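Local coordinates for putative deoxyribonuclease yjjV (Escherichia coli, PDB 1ZZM), which probably hydrolyses ester bonds as a TatD-type metal-dependent hydrolase that binds two divalent metal cations per subunit, at residues A[39-44]-A[67-72]; A[63-68]-A[117-122]. All blocks are in the same frame, centred on the assembly; numbering follows the deposited sequence.

In the fold
Along the chain the order is 39-44, then 63-68 running into 67-72, then 117-122 on helix 109-125; the two contacts share Pro67 and Gly68, and their centres lie about 9 Å apart. Residues 39-44 follow strand 33-39 and residues 63-72 follow strand 59-63, two neighbouring parallel strands of the TIM barrel. Contact 1 joins these successive loops beside the metal centre, while contact 2 carries the second loop outward to helix 109-125. A probable hydrogen bond from His66 N to Thr41 O, 2.9 Å long, ties the two together, and Leu65 CD2 packs against Glu42. Loop residues from both contacts line the pocket that holds a polyethylene glycol molecule.

Contact 1: A[39-44]-A[67-72]; sequences PATEAE and PGMLEK
The carboxylate of Glu42 is met by Lys72 in two ways. Lys72 NZ approaches the syn lone pair of Glu42 OE2, making a short salt bridge of 2.5 Å, while Lys72 CD comes obliquely to one side of the carboxylate plane, 3.1 Å from Glu42 OE1. A chi3 of 148°, well short of fully extended, lets the lysine chain pass alongside the carboxylate in this way. Lys72 NZ also donates to a water 3.1 Å away, which lies between it and Glu44. The two segments are successive loops after strands 33-39 and 59-63 of the TIM barrel, and 67-72 forms a short 3-10 segment, with Lys72 N bonded to Met69 O at 2.8 Å. The apolar half of the contact belongs to Met69. Its chain bends at chi2 (68°), which brings Met69 CE to 3.7 Å from Thr41 CB, with SD close behind. Met69 also touches the bound polyethylene glycol, and the side chain of Thr41 comes within about 4 Å of that of the metal ligand His11, putting this pair at the pocket wall. A second water accepts from Ala43 N at 3.0 Å and makes a weak bond to Lys72 O.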
ATOM      1  N   PRO A  39       4.347  -4.776   2.540  1.00 12.58           N
ATOM      2  CA  PRO A  39       5.256  -4.456   1.437  1.00 10.85           C
ATOM      3  C   PRO A  39       6.674  -4.239   1.946  1.00 11.69           C
ATOM      4  O   PRO A  39       6.875  -3.565   2.973  1.00 12.06           O
ATOM      5  CB  PRO A  39       4.640  -3.203   0.837  1.00 12.25           C
ATOM      6  CG  PRO A  39       3.982  -2.527   1.991  1.00 12.31           C
ATOM      7  CD  PRO A  39       3.581  -3.597   2.977  1.00 10.07           C
ATOM      8  N   ALA A  40       7.667  -4.802   1.261  1.00 13.92           N
ATOM      9  CA  ALA A  40       9.053  -4.621   1.739  1.00 12.90           C
ATOM     10  C   ALA A  40       9.554  -3.231   1.377  1.00 14.00           C
ATOM     11  O   ALA A  40       8.928  -2.530   0.573  1.00 13.46           O
ATOM     12  CB  ALA A  40       9.955  -5.656   1.142  1.00 14.81           C
ATOM     13  N   THR A  41      10.689  -2.846   1.969  1.00 11.11           N
ATOM     14  CA  THR A  41      11.306  -1.540   1.727  1.00 10.75           C
ATOM     15  C   THR A  41      12.681  -1.620   1.090  1.00 10.42           C
ATOM     16  O   THR A  41      13.148  -0.661   0.468  1.00 11.73           O
ATOM     17  CB  THR A  41      11.471  -0.772   3.044  1.00 11.19           C
ATOM     18  OG1 THR A  41      12.224  -1.588   3.971  1.00 12.64           O
ATOM     19  CG2 THR A  41      10.060  -0.423   3.651  1.00 16.00           C
ATOM     20  N   GLU A  42      13.330  -2.768   1.230  1.00 11.18           N
ATOM     21  CA  GLU A  42      14.682  -2.936   0.713  1.00 11.84           C
ATOM     22  C   GLU A  42      15.059  -4.394   0.727  1.00 10.35           C
ATOM     23  O   GLU A  42      14.512  -5.161   1.513  1.00 13.00           O
ATOM     24  CB  GLU A  42      15.694  -2.144   1.564  1.00  9.91           C
ATOM     25  CG  GLU A  42      15.848  -2.673   3.003  1.00 15.63           C
ATOM     26  CD  GLU A  42      16.935  -1.913   3.777  1.00 22.55           C
ATOM     27  OE1 GLU A  42      18.135  -2.050   3.440  1.00 25.56           O
ATOM     28  OE2 GLU A  42      16.576  -1.163   4.700  1.00 24.20           O
ATOM     29  N   ALA A  43      16.045  -4.752  -0.096  1.00  9.93           N
ATOM     30  CA  ALA A  43      16.452  -6.152  -0.260  1.00 11.95           C
ATOM     31  C   ALA A  43      16.870  -6.822   1.038  1.00 11.56           C
ATOM     32  O   ALA A  43      16.630  -7.992   1.225  1.00 10.64           O
ATOM     33  CB  ALA A  43      17.596  -6.249  -1.303  1.00 12.99           C
ATOM     34  N   GLU A  44      17.491  -6.071   1.934  1.00 12.02           N
ATOM     35  CA  GLU A  44      17.910  -6.659   3.189  1.00 15.04           C
ATOM     36  C   GLU A  44      16.718  -7.145   4.025  1.00 15.65           C
ATOM     37  O   GLU A  44      16.890  -8.011   4.881  1.00 17.46           O
ATOM     38  CB  GLU A  44      18.746  -5.657   3.979  1.00 18.99           C
ATOM     39  CG  GLU A  44      18.996  -6.073   5.398  1.00 27.42           C
ATOM     40  CD  GLU A  44      19.940  -5.127   6.111  1.00 35.32           C
ATOM     41  OE1 GLU A  44      19.646  -3.909   6.153  1.00 38.74           O
ATOM     42  OE2 GLU A  44      20.973  -5.606   6.625  1.00 37.93           O
ATOM     43  N   PRO A  67      11.452   4.127  -2.317  1.00  9.21           N
ATOM     44  CA  PRO A  67      12.255   5.316  -2.636  1.00 10.07           C
ATOM     45  C   PRO A  67      12.884   5.960  -1.404  1.00 12.33           C
ATOM     46  O   PRO A  67      13.937   6.603  -1.501  1.00 11.82           O
ATOM     47  CB  PRO A  67      11.258   6.240  -3.356  1.00  8.22           C
ATOM     48  CG  PRO A  67       9.907   5.838  -2.778  1.00  5.99           C
ATOM     49  CD  PRO A  67      10.032   4.320  -2.683  1.00  9.66           C
ATOM     50  N   GLY A  68      12.249   5.744  -0.258  1.00 12.32           N
ATOM     51  CA  GLY A  68      12.757   6.318   0.991  1.00 13.56           C
ATOM     52  C   GLY A  68      14.057   5.675   1.430  1.00 15.28           C
ATOM     53  O   GLY A  68      14.785   6.227   2.242  1.00 18.41           O
ATOM     54  N   MET A  69      14.356   4.504   0.891  1.00 13.54           N
ATOM     55  CA  MET A  69      15.589   3.784   1.204  1.00 14.25           C
ATOM     56  C   MET A  69      16.530   3.768  -0.015  1.00 15.40           C
ATOM     57  O   MET A  69      17.368   2.867  -0.157  1.00 14.83           O
ATOM     58  CB  MET A  69      15.261   2.335   1.598  1.00 13.56           C
ATOM     59  CG  MET A  69      14.641   2.186   2.988  1.00 17.32           C
ATOM     60  SD  MET A  69      12.977   2.856   3.181  1.00 24.12           S
ATOM     61  CE  MET A  69      12.579   2.247   4.900  1.00 21.05           C
ATOM     62  N   LEU A  70      16.410   4.775  -0.868  1.00 14.07           N
ATOM     63  CA  LEU A  70      17.210   4.821  -2.095  1.00 15.76           C
ATOM     64  C   LEU A  70      18.696   4.559  -1.901  1.00 17.07           C
ATOM     65  O   LEU A  70      19.325   3.873  -2.711  1.00 15.45           O
ATOM     66  CB  LEU A  70      17.022   6.167  -2.820  1.00 15.26           C
ATOM     67  CG  LEU A  70      17.722   6.210  -4.188  1.00 16.10           C
ATOM     68  CD1 LEU A  70      17.113   5.155  -5.082  1.00 22.52           C
ATOM     69  CD2 LEU A  70      17.595   7.580  -4.834  1.00 20.25           C
ATOM     70  N   GLU A  71      19.254   5.084  -0.814  1.00 16.52           N
ATOM     71  CA  GLU A  71      20.675   4.927  -0.565  1.00 22.00           C
ATOM     72  C   GLU A  71      21.123   3.490  -0.388  1.00 20.76           C
ATOM     73  O   GLU A  71      22.299   3.190  -0.571  1.00 19.49           O
ATOM     74  CB  GLU A  71      21.092   5.746   0.665  1.00 26.61           C
ATOM     75  CG  GLU A  71      20.916   7.252   0.493  1.00 34.88           C
ATOM     76  CD  GLU A  71      21.499   8.045   1.676  1.00 42.88           C
ATOM     77  OE1 GLU A  71      21.288   7.633   2.849  1.00 45.09           O
ATOM     78  OE2 GLU A  71      22.165   9.082   1.435  1.00 46.85           O
ATOM     79  N   LYS A  72      20.186   2.602  -0.059  1.00 18.07           N
ATOM     80  CA  LYS A  72      20.493   1.204   0.161  1.00 17.21           C
ATOM     81  C   LYS A  72      20.336   0.326  -1.082  1.00 18.06           C
ATOM     82  O   LYS A  72      20.799  -0.802  -1.100  1.00 15.81           O
ATOM     83  CB  LYS A  72      19.590   0.657   1.277  1.00 20.58           C
ATOM     84  CG  LYS A  72      19.769   1.337   2.633  1.00 24.10           C
ATOM     85  CD  LYS A  72      18.594   1.007   3.553  1.00 30.40           C
ATOM     86  CE  LYS A  72      19.007   0.938   5.039  1.00 34.22           C
ATOM     87  NZ  LYS A  72      17.838   0.626   5.928  1.00 31.50           N
TER
HETATM   88  O   HOH W   1      17.939  -2.673  -1.169  1.00  9.03           O
HETATM   89  O   HOH W   2      19.746  -1.617   6.960  1.00 38.12           O

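Contact 2: A[63-68]-A[117-122]; sequences LGLHPG and DEQLKL. With ZN (zinc ion), chain D.
Gln119 reaches from its helix to the backbone of Leu65 with its terminal amide, whose oxygen and nitrogen are probably interchanged in the model. The atom placed as Gln119 NE2 lies 2.7 Å from Leu65 N, and the one placed as OE1 lies 3.3 Å from Leu65 O; with the amide turned over, both approaches may be hydrogen bonds. An extended chain beyond CG (chi2 179°) carries the amide there. In van der Waals contact, Leu65 crosses the glutamine at about a right angle, its CB and CG beside the amide, as is Gly64 CA. This is where the loop after strand 59-63 meets helix 109-125 of the outer helical layer of the TIM barrel, in a buried contact, with Leu81 of helix 75-87 and Ile98 of strand 95-101 also against Gln119. A leucine in its place would probably leave Leu65 N and O, in this buried spot, without the polar group now facing them. Within the loop, Gly68 N donates to His66 ND1 over 2.8 Å at 157°, close to the ring plane, which helps fix the rotation of the imidazole; that ring touches the metal ligands Glu97 and His133. Asp117 OD2 binds a zinc ion at 1.9 Å, and His144 and His148 also bind it, at a site separate from the paired metals of the barrel centre.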
ATOM      1  N   LEU A  63       7.334  -7.493  -2.526  1.00  8.18           N
ATOM      2  CA  LEU A  63       8.780  -7.299  -2.493  1.00  9.28           C
ATOM      3  C   LEU A  63       9.091  -6.178  -3.467  1.00  8.85           C
ATOM      4  O   LEU A  63       8.543  -6.102  -4.587  1.00 10.28           O
ATOM      5  CB  LEU A  63       9.525  -8.563  -2.946  1.00 11.22           C
ATOM      6  CG  LEU A  63       9.252  -9.830  -2.140  1.00 13.69           C
ATOM      7  CD1 LEU A  63      10.062 -10.988  -2.747  1.00 12.89           C
ATOM      8  CD2 LEU A  63       9.634  -9.581  -0.669  1.00 11.69           C
ATOM      9  N   GLY A  64       9.980  -5.291  -3.037  1.00 10.04           N
ATOM     10  CA  GLY A  64      10.314  -4.163  -3.857  1.00  9.79           C
ATOM     11  C   GLY A  64      11.243  -3.269  -3.068  1.00 11.04           C
ATOM     12  O   GLY A  64      11.492  -3.491  -1.859  1.00 12.24           O
ATOM     13  N   LEU A  65      11.696  -2.215  -3.732  1.00  6.49           N
ATOM     14  CA  LEU A  65      12.662  -1.277  -3.153  1.00 11.04           C
ATOM     15  C   LEU A  65      12.036   0.128  -3.051  1.00 10.39           C
ATOM     16  O   LEU A  65      11.787   0.760  -4.059  1.00  9.31           O
ATOM     17  CB  LEU A  65      13.883  -1.279  -4.080  1.00  9.66           C
ATOM     18  CG  LEU A  65      14.470  -2.662  -4.439  1.00  9.69           C
ATOM     19  CD1 LEU A  65      15.549  -2.514  -5.512  1.00 11.25           C
ATOM     20  CD2 LEU A  65      15.098  -3.324  -3.209  1.00  7.92           C
ATOM     21  N   HIS A  66      11.814   0.574  -1.807  1.00 12.01           N
ATOM     22  CA  HIS A  66      11.181   1.839  -1.430  1.00 11.27           C
ATOM     23  C   HIS A  66      12.046   3.062  -1.736  1.00  9.36           C
ATOM     24  O   HIS A  66      13.249   3.064  -1.468  1.00 14.02           O
ATOM     25  CB  HIS A  66      10.835   1.748   0.075  1.00  8.57           C
ATOM     26  CG  HIS A  66       9.827   2.757   0.546  1.00 13.30           C
ATOM     27  ND1 HIS A  66      10.057   4.116   0.510  1.00 15.60           N
ATOM     28  CD2 HIS A  66       8.638   2.595   1.181  1.00 15.20           C
ATOM     29  CE1 HIS A  66       9.058   4.750   1.104  1.00 15.90           C
ATOM     30  NE2 HIS A  66       8.184   3.848   1.523  1.00 17.83           N
ATOM     31  N   PRO A  67      11.452   4.127  -2.317  1.00  9.21           N
ATOM     32  CA  PRO A  67      12.255   5.316  -2.636  1.00 10.07           C
ATOM     33  C   PRO A  67      12.884   5.960  -1.404  1.00 12.33           C
ATOM     34  O   PRO A  67      13.937   6.603  -1.501  1.00 11.82           O
ATOM     35  CB  PRO A  67      11.258   6.240  -3.356  1.00  8.22           C
ATOM     36  CG  PRO A  67       9.907   5.838  -2.778  1.00  5.99           C
ATOM     37  CD  PRO A  67      10.032   4.320  -2.683  1.00  9.66           C
ATOM     38  N   GLY A  68      12.249   5.744  -0.258  1.00 12.32           N
ATOM     39  CA  GLY A  68      12.757   6.318   0.991  1.00 13.56           C
ATOM     40  C   GLY A  68      14.057   5.675   1.430  1.00 15.28           C
ATOM     41  O   GLY A  68      14.785   6.227   2.242  1.00 18.41           O
ATOM     42  N   ASP A 117      11.257   2.465 -12.751  1.00 10.99           N
ATOM     43  CA  ASP A 117      10.997   1.784 -14.017  1.00 10.51           C
ATOM     44  C   ASP A 117      11.598   0.379 -14.073  1.00 11.73           C
ATOM     45  O   ASP A 117      11.029  -0.495 -14.713  1.00  9.55           O
ATOM     46  CB  ASP A 117      11.447   2.642 -15.207  1.00 11.33           C
ATOM     47  CG  ASP A 117      10.458   3.741 -15.541  1.00 12.51           C
ATOM     48  OD1 ASP A 117       9.328   3.746 -14.997  1.00 14.58           O
ATOM     49  OD2 ASP A 117      10.783   4.627 -16.359  1.00 13.42           O
ATOM     50  N   GLU A 118      12.749   0.156 -13.424  1.00 10.14           N
ATOM     51  CA  GLU A 118      13.337  -1.176 -13.399  1.00 11.69           C
ATOM     52  C   GLU A 118      12.372  -2.137 -12.705  1.00 12.69           C
ATOM     53  O   GLU A 118      12.237  -3.298 -13.092  1.00 11.08           O
ATOM     54  CB  GLU A 118      14.674  -1.181 -12.638  1.00 13.38           C
ATOM     55  CG  GLU A 118      15.855  -0.583 -13.419  1.00 18.53           C
ATOM     56  CD  GLU A 118      16.048  -1.239 -14.787  1.00 21.56           C
ATOM     57  OE1 GLU A 118      16.212  -2.482 -14.859  1.00 23.66           O
ATOM     58  OE2 GLU A 118      16.015  -0.507 -15.790  1.00 22.90           O
ATOM     59  N   GLN A 119      11.698  -1.651 -11.667  1.00 11.95           N
ATOM     60  CA  GLN A 119      10.778  -2.512 -10.936  1.00  9.77           C
ATOM     61  C   GLN A 119       9.461  -2.660 -11.660  1.00 11.13           C
ATOM     62  O   GLN A 119       8.818  -3.702 -11.560  1.00 10.47           O
ATOM     63  CB  GLN A 119      10.600  -1.961  -9.534  1.00  9.90           C
ATOM     64  CG  GLN A 119      11.909  -2.055  -8.791  1.00 10.44           C
ATOM     65  CD  GLN A 119      11.828  -1.517  -7.399  1.00  9.61           C
ATOM     66  OE1 GLN A 119      11.924  -0.298  -7.175  1.00 12.42           O
ATOM     67  NE2 GLN A 119      11.621  -2.392  -6.464  1.00  4.49           N
ATOM     68  N   LEU A 120       9.068  -1.630 -12.403  1.00 12.42           N
ATOM     69  CA  LEU A 120       7.836  -1.726 -13.172  1.00 12.47           C
ATOM     70  C   LEU A 120       8.063  -2.798 -14.243  1.00 13.49           C
ATOM     71  O   LEU A 120       7.149  -3.546 -14.582  1.00 11.73           O
ATOM     72  CB  LEU A 120       7.471  -0.365 -13.796  1.00 11.49           C
ATOM     73  CG  LEU A 120       6.939   0.687 -12.791  1.00 12.95           C
ATOM     74  CD1 LEU A 120       6.545   1.947 -13.532  1.00 12.84           C
ATOM     75  CD2 LEU A 120       5.719   0.151 -12.011  1.00 13.27           C
ATOM     76  N   LYS A 121       9.280  -2.890 -14.773  1.00 12.81           N
ATOM     77  CA  LYS A 121       9.556  -3.912 -15.770  1.00 13.82           C
ATOM     78  C   LYS A 121       9.423  -5.308 -15.141  1.00 12.84           C
ATOM     79  O   LYS A 121       8.920  -6.220 -15.796  1.00 11.90           O
ATOM     80  CB  LYS A 121      10.966  -3.754 -16.370  1.00 15.90           C
ATOM     81  CG  LYS A 121      11.122  -2.552 -17.273  1.00 22.43           C
ATOM     82  CD  LYS A 121      12.490  -2.568 -17.955  1.00 30.45           C
ATOM     83  CE  LYS A 121      12.476  -1.707 -19.221  1.00 36.92           C
ATOM     84  NZ  LYS A 121      12.469  -0.224 -18.959  1.00 41.91           N
ATOM     85  N   LEU A 122       9.857  -5.468 -13.889  1.00  9.61           N
ATOM     86  CA  LEU A 122       9.756  -6.756 -13.220  1.00 10.48           C
ATOM     87  C   LEU A 122       8.306  -7.150 -12.948  1.00 12.35           C
ATOM     88  O   LEU A 122       7.931  -8.315 -13.111  1.00 12.76           O
ATOM     89  CB  LEU A 122      10.546  -6.774 -11.913  1.00 11.67           C
ATOM     90  CG  LEU A 122      12.055  -6.852 -12.134  1.00 13.54           C
ATOM     91  CD1 LEU A 122      12.842  -6.621 -10.839  1.00 14.33           C
ATOM     92  CD2 LEU A 122      12.370  -8.237 -12.716  1.00 11.62           C
TER
HETATM   93 ZN    ZN D 403       9.180   5.462 -16.961  1.00 14.43          ZN